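Local atomic coordinates of hypothetical protein aq_1956 (Aquifex aeolicus, PDB entry 2YVT), a protein that is of unknown function but belongs to the calcineurin-like metallophosphoesterase superfamily, and so probably hydrolyses phosphoester bonds with the help of metal ions. Residues 33-38 and 91-96; 80-85 and 118-123; 141-146 and 202-207. All coordinates share one frame; numbering follows the deposited sequence.

Interaction 1: residues 33-38 and 91-96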
loop_
_atom_site.group_PDB
_atom_site.type_symbol
_atom_site.label_atom_id
_atom_site.label_comp_id
_atom_site.label_asym_id
_atom_site.label_seq_id
_atom_site.Cartn_x
_atom_site.Cartn_y
_atom_site.Cartn_z
ATOM N N PRO A 33 -8.390 -16.739 -0.313
ATOM C CA PRO A 33 -8.242 -15.724 0.735
ATOM C C PRO A 33 -9.576 -15.054 1.027
ATOM O O PRO A 33 -10.428 -14.969 0.142
ATOM C CB PRO A 33 -7.295 -14.703 0.097
ATOM C CG PRO A 33 -7.508 -14.860 -1.383
ATOM C CD PRO A 33 -7.706 -16.345 -1.558
ATOM N N ASP A 34 -9.746 -14.582 2.256
ATOM C CA ASP A 34 -10.920 -13.809 2.632
ATOM C C ASP A 34 -10.791 -12.356 2.207
ATOM O O ASP A 34 -11.786 -11.716 1.866
ATOM C CB ASP A 34 -11.156 -13.923 4.132
ATOM C CG ASP A 34 -11.480 -15.335 4.540
ATOM O OD1 ASP A 34 -12.569 -15.826 4.164
ATOM O OD2 ASP A 34 -10.628 -15.967 5.189
ATOM N N ILE A 35 -9.562 -11.841 2.242
ATOM C CA ILE A 35 -9.283 -10.499 1.725
ATOM C C ILE A 35 -8.020 -10.468 0.879
ATOM O O ILE A 35 -7.094 -11.246 1.104
ATOM C CB ILE A 35 -9.216 -9.403 2.820
ATOM C CG1 ILE A 35 -8.136 -9.694 3.858
ATOM C CG2 ILE A 35 -10.585 -9.184 3.474
ATOM C CD1 ILE A 35 -7.851 -8.486 4.776
ATOM N N LEU A 36 -8.039 -9.591 -0.120
ATOM C CA LEU A 36 -6.881 -9.276 -0.935
ATOM C C LEU A 36 -6.420 -7.877 -0.559
ATOM O O LEU A 36 -7.228 -6.943 -0.504
ATOM C CB LEU A 36 -7.253 -9.327 -2.423
ATOM C CG LEU A 36 -6.224 -8.816 -3.435
ATOM C CD1 LEU A 36 -4.950 -9.670 -3.436
ATOM C CD2 LEU A 36 -6.852 -8.788 -4.815
ATOM N N VAL A 37 -5.130 -7.737 -0.277
ATOM C CA VAL A 37 -4.548 -6.428 0.003
ATOM C C VAL A 37 -3.577 -6.084 -1.111
ATOM O O VAL A 37 -2.650 -6.846 -1.390
ATOM C CB VAL A 37 -3.821 -6.402 1.376
ATOM C CG1 VAL A 37 -3.023 -5.110 1.548
ATOM C CG2 VAL A 37 -4.829 -6.545 2.506
ATOM N N VAL A 38 -3.802 -4.944 -1.761
ATOM C CA VAL A 38 -2.875 -4.460 -2.791
ATOM C C VAL A 38 -2.252 -3.173 -2.278
ATOM O O VAL A 38 -2.943 -2.160 -2.132
ATOM C CB VAL A 38 -3.566 -4.185 -4.150
ATOM C CG1 VAL A 38 -2.535 -3.782 -5.185
ATOM C CG2 VAL A 38 -4.336 -5.426 -4.635
ATOM N N LYS A 91 -13.047 -9.511 -1.525
ATOM C CA LYS A 91 -12.998 -8.286 -0.717
ATOM C C LYS A 91 -11.561 -7.776 -0.746
ATOM O O LYS A 91 -10.635 -8.514 -0.425
ATOM C CB LYS A 91 -13.436 -8.548 0.728
ATOM C CG LYS A 91 -13.343 -7.312 1.632
ATOM C CD LYS A 91 -14.400 -6.267 1.277
ATOM C CE LYS A 91 -14.102 -4.919 1.924
ATOM N NZ LYS A 91 -13.278 -4.041 1.018
ATOM N N THR A 92 -11.381 -6.519 -1.137
ATOM C CA THR A 92 -10.049 -6.004 -1.445
ATOM C C THR A 92 -9.824 -4.651 -0.798
ATOM O O THR A 92 -10.700 -3.777 -0.866
ATOM C CB THR A 92 -9.862 -5.867 -2.977
ATOM O OG1 THR A 92 -10.082 -7.138 -3.600
ATOM C CG2 THR A 92 -8.457 -5.386 -3.332
ATOM N N PHE A 93 -8.659 -4.486 -0.172
ATOM C CA PHE A 93 -8.218 -3.186 0.312
ATOM C C PHE A 93 -7.023 -2.749 -0.514
ATOM O O PHE A 93 -6.107 -3.535 -0.753
ATOM C CB PHE A 93 -7.827 -3.246 1.790
ATOM C CG PHE A 93 -8.971 -3.548 2.704
ATOM C CD1 PHE A 93 -10.024 -2.649 2.838
ATOM C CD2 PHE A 93 -9.003 -4.736 3.421
ATOM C CE1 PHE A 93 -11.091 -2.918 3.691
ATOM C CE2 PHE A 93 -10.067 -5.025 4.274
ATOM C CZ PHE A 93 -11.114 -4.112 4.408
ATOM N N VAL A 94 -7.052 -1.496 -0.951
ATOM C CA VAL A 94 -6.000 -0.919 -1.782
ATOM C C VAL A 94 -5.433 0.300 -1.063
ATOM O O VAL A 94 -6.187 1.145 -0.594
ATOM C CB VAL A 94 -6.558 -0.488 -3.161
ATOM C CG1 VAL A 94 -5.476 0.191 -4.002
ATOM C CG2 VAL A 94 -7.148 -1.694 -3.908
ATOM N N VAL A 95 -4.104 0.389 -0.993
ATOM C CA VAL A 95 -3.421 1.517 -0.345
ATOM C C VAL A 95 -2.412 2.097 -1.349
ATOM O O VAL A 95 -1.574 1.364 -1.854
ATOM C CB VAL A 95 -2.720 1.072 0.960
ATOM C CG1 VAL A 95 -1.932 2.224 1.568
ATOM C CG2 VAL A 95 -3.754 0.529 1.947
ATOM N N PRO A 96 -2.523 3.402 -1.671
ATOM C CA PRO A 96 -1.704 3.948 -2.750
ATOM C C PRO A 96 -0.231 4.091 -2.391
ATOM O O PRO A 96 0.121 4.287 -1.213
ATOM C CB PRO A 96 -2.332 5.333 -2.994
ATOM C CG PRO A 96 -2.883 5.722 -1.662
ATOM C CD PRO A 96 -3.403 4.431 -1.077
HETATM O O HOH W 1 -13.718 -11.945 -0.140
#

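Interaction 2: residues 80-85 and 118-123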
loop_
_atom_site.group_PDB
_atom_site.type_symbol
_atom_site.label_atom_id
_atom_site.label_comp_id
_atom_site.label_asym_id
_atom_site.label_seq_id
_atom_site.Cartn_x
_atom_site.Cartn_y
_atom_site.Cartn_z
ATOM N N LYS A 80 -8.242 0.829 -15.404
ATOM C CA LYS A 80 -7.950 -0.558 -15.768
ATOM C C LYS A 80 -7.568 -1.382 -14.545
ATOM O O LYS A 80 -7.991 -2.536 -14.405
ATOM C CB LYS A 80 -6.839 -0.613 -16.817
ATOM C CG LYS A 80 -6.565 -1.995 -17.367
ATOM C CD LYS A 80 -5.499 -1.887 -18.432
ATOM C CE LYS A 80 -5.041 -3.234 -18.945
ATOM N NZ LYS A 80 -3.947 -3.016 -19.943
ATOM N N PHE A 81 -6.791 -0.780 -13.645
ATOM C CA PHE A 81 -6.435 -1.448 -12.400
ATOM C C PHE A 81 -7.684 -1.788 -11.578
ATOM O O PHE A 81 -7.840 -2.918 -11.127
ATOM C CB PHE A 81 -5.484 -0.578 -11.571
ATOM C CG PHE A 81 -5.317 -1.048 -10.147
ATOM C CD1 PHE A 81 -4.453 -2.088 -9.838
ATOM C CD2 PHE A 81 -6.027 -0.438 -9.113
ATOM C CE1 PHE A 81 -4.297 -2.526 -8.522
ATOM C CE2 PHE A 81 -5.876 -0.867 -7.794
ATOM C CZ PHE A 81 -5.015 -1.916 -7.500
ATOM N N PHE A 82 -8.572 -0.817 -11.369
ATOM C CA PHE A 82 -9.740 -1.117 -10.551
ATOM C C PHE A 82 -10.633 -2.168 -11.186
ATOM O O PHE A 82 -11.140 -3.049 -10.492
ATOM C CB PHE A 82 -10.518 0.143 -10.185
ATOM C CG PHE A 82 -9.830 0.980 -9.152
ATOM C CD1 PHE A 82 -9.764 0.548 -7.828
ATOM C CD2 PHE A 82 -9.224 2.181 -9.495
ATOM C CE1 PHE A 82 -9.112 1.313 -6.855
ATOM C CE2 PHE A 82 -8.570 2.956 -8.535
ATOM C CZ PHE A 82 -8.512 2.518 -7.210
ATOM N N ARG A 83 -10.781 -2.114 -12.507
ATOM C CA ARG A 83 -11.565 -3.134 -13.204
ATOM C C ARG A 83 -10.948 -4.530 -13.034
ATOM O O ARG A 83 -11.628 -5.473 -12.637
ATOM C CB ARG A 83 -11.721 -2.781 -14.691
ATOM C CG ARG A 83 -12.308 -3.907 -15.533
ATOM C CD ARG A 83 -12.693 -3.437 -16.927
ATOM N NE ARG A 83 -11.565 -2.853 -17.652
ATOM C CZ ARG A 83 -10.641 -3.542 -18.321
ATOM N NH1 ARG A 83 -10.676 -4.870 -18.371
ATOM N NH2 ARG A 83 -9.662 -2.892 -18.940
ATOM N N GLU A 84 -9.653 -4.654 -13.319
ATOM C CA GLU A 84 -9.028 -5.973 -13.343
ATOM C C GLU A 84 -8.842 -6.561 -11.950
ATOM O O GLU A 84 -8.986 -7.765 -11.753
ATOM C CB GLU A 84 -7.728 -5.947 -14.161
ATOM C CG GLU A 84 -8.004 -5.628 -15.627
ATOM C CD GLU A 84 -6.922 -6.086 -16.582
ATOM O OE1 GLU A 84 -5.975 -6.765 -16.160
ATOM O OE2 GLU A 84 -7.035 -5.753 -17.775
ATOM N N ILE A 85 -8.555 -5.706 -10.972
ATOM C CA ILE A 85 -8.557 -6.160 -9.586
ATOM C C ILE A 85 -9.980 -6.494 -9.123
ATOM O O ILE A 85 -10.200 -7.528 -8.496
ATOM C CB ILE A 85 -7.904 -5.126 -8.642
ATOM C CG1 ILE A 85 -6.400 -5.049 -8.909
ATOM C CG2 ILE A 85 -8.177 -5.476 -7.166
ATOM C CD1 ILE A 85 -5.618 -6.338 -8.584
ATOM N N PRO A 118 -17.974 -3.133 -5.795
ATOM C CA PRO A 118 -18.189 -2.834 -4.378
ATOM C C PRO A 118 -17.304 -3.661 -3.446
ATOM O O PRO A 118 -17.281 -3.397 -2.236
ATOM C CB PRO A 118 -19.671 -3.178 -4.166
ATOM C CG PRO A 118 -19.975 -4.192 -5.225
ATOM C CD PRO A 118 -19.157 -3.773 -6.406
ATOM N N ASN A 119 -16.585 -4.636 -4.010
ATOM C CA ASN A 119 -15.626 -5.449 -3.255
ATOM C C ASN A 119 -14.354 -4.686 -2.911
ATOM O O ASN A 119 -13.605 -5.097 -2.023
ATOM C CB ASN A 119 -15.280 -6.760 -3.986
ATOM C CG ASN A 119 -14.826 -6.552 -5.433
ATOM O OD1 ASN A 119 -15.373 -5.722 -6.169
ATOM N ND2 ASN A 119 -13.832 -7.337 -5.856
ATOM N N ILE A 120 -14.120 -3.571 -3.605
ATOM C CA ILE A 120 -12.898 -2.780 -3.400
ATOM C C ILE A 120 -13.129 -1.615 -2.442
ATOM O O ILE A 120 -14.104 -0.868 -2.575
ATOM C CB ILE A 120 -12.350 -2.220 -4.740
ATOM C CG1 ILE A 120 -12.003 -3.358 -5.705
ATOM C CG2 ILE A 120 -11.137 -1.303 -4.496
ATOM C CD1 ILE A 120 -11.581 -2.867 -7.077
ATOM N N ARG A 121 -12.212 -1.458 -1.490
ATOM C CA ARG A 121 -12.164 -0.277 -0.646
ATOM C C ARG A 121 -10.748 0.269 -0.634
ATOM O O ARG A 121 -9.816 -0.441 -0.280
ATOM C CB ARG A 121 -12.595 -0.640 0.769
ATOM C CG ARG A 121 -12.498 0.505 1.747
ATOM C CD ARG A 121 -13.150 0.147 3.057
ATOM N NE ARG A 121 -14.582 0.451 3.077
ATOM C CZ ARG A 121 -15.103 1.553 3.611
ATOM N NH1 ARG A 121 -14.316 2.465 4.169
ATOM N NH2 ARG A 121 -16.415 1.744 3.581
ATOM N N VAL A 122 -10.593 1.526 -1.036
ATOM C CA VAL A 122 -9.310 2.207 -0.915
ATOM C C VAL A 122 -9.188 2.763 0.500
ATOM O O VAL A 122 -10.103 3.435 0.992
ATOM C CB VAL A 122 -9.161 3.346 -1.963
ATOM C CG1 VAL A 122 -7.971 4.232 -1.631
ATOM C CG2 VAL A 122 -9.022 2.762 -3.360
ATOM N N LEU A 123 -8.067 2.459 1.154
ATOM C CA LEU A 123 -7.789 2.966 2.493
ATOM C C LEU A 123 -6.584 3.874 2.439
ATOM O O LEU A 123 -5.465 3.433 2.179
ATOM C CB LEU A 123 -7.533 1.820 3.477
ATOM C CG LEU A 123 -8.687 0.857 3.727
ATOM C CD1 LEU A 123 -8.226 -0.214 4.691
ATOM C CD2 LEU A 123 -9.906 1.584 4.267
#

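Interaction 3: residues 141-146 and 202-207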
loop_
_atom_site.group_PDB
_atom_site.type_symbol
_atom_site.label_atom_id
_atom_site.label_comp_id
_atom_site.label_asym_id
_atom_site.label_seq_id
_atom_site.Cartn_x
_atom_site.Cartn_y
_atom_site.Cartn_z
ATOM N N GLY A 141 1.500 6.321 0.395
ATOM C CA GLY A 141 2.540 7.289 0.086
ATOM C C GLY A 141 3.839 7.032 0.820
ATOM O O GLY A 141 3.904 6.200 1.729
ATOM N N LEU A 142 4.876 7.758 0.419
ATOM C CA LEU A 142 6.176 7.679 1.080
ATOM C C LEU A 142 6.132 8.529 2.337
ATOM O O LEU A 142 5.913 9.736 2.266
ATOM C CB LEU A 142 7.279 8.172 0.144
ATOM C CG LEU A 142 8.702 7.906 0.643
ATOM C CD1 LEU A 142 9.031 6.409 0.631
ATOM C CD2 LEU A 142 9.687 8.688 -0.205
ATOM N N LEU A 143 6.328 7.892 3.486
ATOM C CA LEU A 143 6.332 8.614 4.762
ATOM C C LEU A 143 7.767 9.027 5.047
ATOM O O LEU A 143 8.704 8.224 4.919
ATOM C CB LEU A 143 5.729 7.763 5.886
ATOM C CG LEU A 143 4.361 7.146 5.543
ATOM C CD1 LEU A 143 3.733 6.460 6.745
ATOM C CD2 LEU A 143 3.395 8.180 4.919
ATOM N N THR A 144 7.918 10.305 5.368
ATOM C CA THR A 144 9.213 10.963 5.464
ATOM C C THR A 144 9.226 11.851 6.690
ATOM O O THR A 144 8.197 12.059 7.338
ATOM C CB THR A 144 9.478 11.887 4.246
ATOM O OG1 THR A 144 8.601 13.023 4.308
ATOM C CG2 THR A 144 9.284 11.146 2.918
ATOM N N GLU A 145 10.389 12.415 6.991
ATOM C CA GLU A 145 10.482 13.330 8.114
ATOM C C GLU A 145 9.860 14.681 7.805
ATOM O O GLU A 145 9.148 15.223 8.649
ATOM C CB GLU A 145 11.930 13.488 8.589
ATOM C CG GLU A 145 12.505 12.192 9.166
ATOM C CD GLU A 145 11.729 11.659 10.371
ATOM O OE1 GLU A 145 10.905 12.394 10.955
ATOM O OE2 GLU A 145 11.929 10.481 10.732
ATOM N N HIS A 146 10.105 15.207 6.604
ATOM C CA HIS A 146 9.771 16.613 6.339
ATOM C C HIS A 146 9.163 16.934 4.960
ATOM O O HIS A 146 8.909 18.103 4.665
ATOM C CB HIS A 146 10.992 17.515 6.620
ATOM C CG HIS A 146 11.520 17.414 8.025
ATOM N ND1 HIS A 146 12.783 16.946 8.319
ATOM C CD2 HIS A 146 10.941 17.695 9.217
ATOM C CE1 HIS A 146 12.961 16.953 9.628
ATOM N NE2 HIS A 146 11.857 17.403 10.198
ATOM N N ALA A 202 11.754 5.616 9.902
ATOM C CA ALA A 202 11.563 5.657 11.348
ATOM C C ALA A 202 10.181 6.169 11.706
ATOM O O ALA A 202 9.688 5.921 12.803
ATOM C CB ALA A 202 12.627 6.536 11.993
ATOM N N VAL A 203 9.547 6.893 10.780
ATOM C CA VAL A 203 8.190 7.372 11.021
ATOM C C VAL A 203 7.269 6.180 11.253
ATOM O O VAL A 203 6.390 6.215 12.114
ATOM C CB VAL A 203 7.674 8.235 9.850
ATOM C CG1 VAL A 203 6.196 8.533 10.023
ATOM C CG2 VAL A 203 8.479 9.524 9.764
ATOM N N VAL A 204 7.494 5.107 10.497
ATOM C CA VAL A 204 6.637 3.936 10.601
ATOM C C VAL A 204 6.930 3.152 11.891
ATOM O O VAL A 204 6.010 2.655 12.532
ATOM C CB VAL A 204 6.700 3.061 9.325
ATOM C CG1 VAL A 204 5.745 1.895 9.438
ATOM C CG2 VAL A 204 6.333 3.916 8.104
ATOM N N ASN A 205 8.195 3.073 12.302
ATOM C CA ASN A 205 8.477 2.472 13.621
ATOM C C ASN A 205 7.730 3.236 14.695
ATOM O O ASN A 205 7.193 2.650 15.634
ATOM C CB ASN A 205 9.976 2.467 13.946
ATOM C CG ASN A 205 10.766 1.615 12.990
ATOM O OD1 ASN A 205 11.234 0.514 13.332
ATOM N ND2 ASN A 205 10.910 2.099 11.778
ATOM N N THR A 206 7.696 4.556 14.534
ATOM C CA THR A 206 7.038 5.430 15.490
ATOM C C THR A 206 5.520 5.228 15.489
ATOM O O THR A 206 4.921 5.114 16.559
ATOM C CB THR A 206 7.420 6.905 15.255
ATOM O OG1 THR A 206 8.850 7.048 15.303
ATOM C CG2 THR A 206 6.792 7.796 16.305
ATOM N N ILE A 207 4.911 5.162 14.298
ATOM C CA ILE A 207 3.479 4.856 14.178
ATOM C C ILE A 207 3.149 3.522 14.833
ATOM O O ILE A 207 2.147 3.386 15.522
ATOM C CB ILE A 207 3.010 4.699 12.704
ATOM C CG1 ILE A 207 3.266 5.944 11.864
ATOM C CG2 ILE A 207 1.525 4.297 12.664
ATOM C CD1 ILE A 207 2.951 5.710 10.389
#

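Interaction 1: residues 33-38 and 91-96
Leu36 N donates to Lys91 O over 2.8 Å, and the bond is nearly straight, 168° at the hydrogen. Ile35 CA makes a weaker CA-H contact with Lys91 O, at 3.2 Å. Phe93 N to Leu36 O, Val38 N to Phe93 O and Val95 N to Val38 O continue this parallel ladder. Before the ladder starts, a water donates to Asp34 O and accepts from Lys91 N.

CG1 of Ile35 lies between the backbone N and the carbonyl carbon (chi1 59°), and its extended chain takes CD1 to the edge of the Phe93 ring, near its plane, 4.1 Å from CE2. CG2, left beside the backbone N, runs alongside the stem of Lys91, 3.8 Å from CG. Cutting Ile35 back to an alanine would probably open a gap at the Phe93 edge and leave that stem without its neighbour. On the other face Leu36 and Thr92 lie side by side, and Thr92 OG1 is held by Val90 O.

Paired backbone groups and apolar side chains suit these strands to the fold interior, between the second sheet (Trp130 and Ala128 of strand 126-130) on the Ile35 and Phe93 face and helix 65-86 on the Thr92 face.

Interaction 2: residues 80-85 and 118-123
Ile120 CD1 is the focus of the tight part of this contact. It lies 3.4 Å from Phe82 O, on the helix backbone, and 3.9 Å from Phe82 CD1, in the plane of the ring at its edge. Ile85 CG2 adds a looser touch, 4.3 Å from Ile120 CD1. The reach comes from an extended side chain: CG1 of Ile120 is anti to the carbonyl carbon (chi1 -60°), and CD1 continues outward (chi2 175°). CG2 of Ile120 also rests near the same ring edge.

Two residues on, the side chains of Val122 and Phe82 cross at about a right angle, and CG2 of Val122 arrives at the ring edge, 3.8 Å from Phe82 CE1. The strand therefore touches the rim of the ring, while Phe81 CD2 covers one face, 3.9 Å above the centre. Ala109 and Ala110 of helix 103-112 also pack on Phe82, and Phe106 packs on Val122.

The other side is loose. Arg83 and Glu84 turn away from the strand on the outer surface of the helix. Their salt bridge is long, 3.8 Å from Arg83 NH1 to Glu84 OE2. On the strand, Arg121 also points away, from the opposite face of the sheet, and is exposed. Asn119 ND2 comes no nearer than 4.5 Å to Ile85 O. Its hydrogen bonds go to Val90 O and Gly86 O, so it ties the residue before the strand to the end of the helix and to the turn after it.

Between 80-85 and 118-123 the contact is mostly apolar, with no hydrogen bond; the polar tie is made at the helix end by Asn119, and charged groups are kept to the outer surfaces. The hold here probably depends on the shape fit between one ring edge and branched aliphatic side chains.

Interaction 3: residues 141-146 and 202-207
Leu143 is set to reach the helix by its first two torsions. CG stands anti to the carbonyl carbon (chi1 -50°), and CD1 then extends straight on (chi2 -173°). This carries CD1 between two side chains one turn apart on the helix. It lies 3.9 Å from Val204 CG2 and 3.8 Å from Ile207 CD1, crossing each side chain at about a right angle. Nearer the backbone, Leu143 CB meets Val203 CG1 at 4.2 Å.

Val203 divides its two methyls between neighbours. CG1 faces Leu143, while CG2 turns to the end of the strand, 3.5 Å from Thr144 O. Glu145 folds back over the same methyl. Its chain bends at its second torsion, so the side chains of Glu145 and Val203 slide past each other in opposite directions, with OE2 of Glu145 3.7 Å from Val203 CG2. Ala202 CB touches the same oxygen more distantly.

The carboxylate is not left to apolar company. Glu145 OE1 forms a salt bridge with Arg158 NE, and Arg158 NH1 also bonds Thr206 OG1. Within the helix, Ala202 O is gripped twice by Thr206, by N and by OG1, from opposite faces of its carbonyl plane. Thr206 OG1 is 2.9 Å from Ala202 O, so the hydroxyl is fixed between the helix backbone and the arginine. At the helix start, Ser201 OG bonds Val203 N and, weakly, Leu143 O.

The axes of strand 142-144 and helix 202-207 lie nearly perpendicular, 88° apart. Phe180 of strand 175-180 continues the apolar layer under Val204 and Ile207. Helix 202-211 joins strand 175-180 to its parallel neighbour 215-218. This is a beta-alpha-beta crossover whose helix covers the outer face of a sheet, as in the layered alpha/beta sandwich of metallophosphoesterases.

How the interactions relate
Interactions 1 and 2 are neighbours, with centres about 9 Å apart, and both reach one sheet: interaction 1 joins two of its strands, and interaction 2 packs a helix on its edge strand. Strands 91-95 and 120-122 pair there through Thr92. Their segments alternate along the chain, and helix 65-86 leads into strand 91-95. Interaction 3 comes later in the chain, on the second sheet and across the chain's centre. Its centre is about 22 Å from that of interaction 1 and about 26 Å from that of interaction 2. Pro96 O, 2.9 Å from Gly141 N, probably bonds the two regions. Together the contacts sample both halves of a sandwich: two sheets with helices outside.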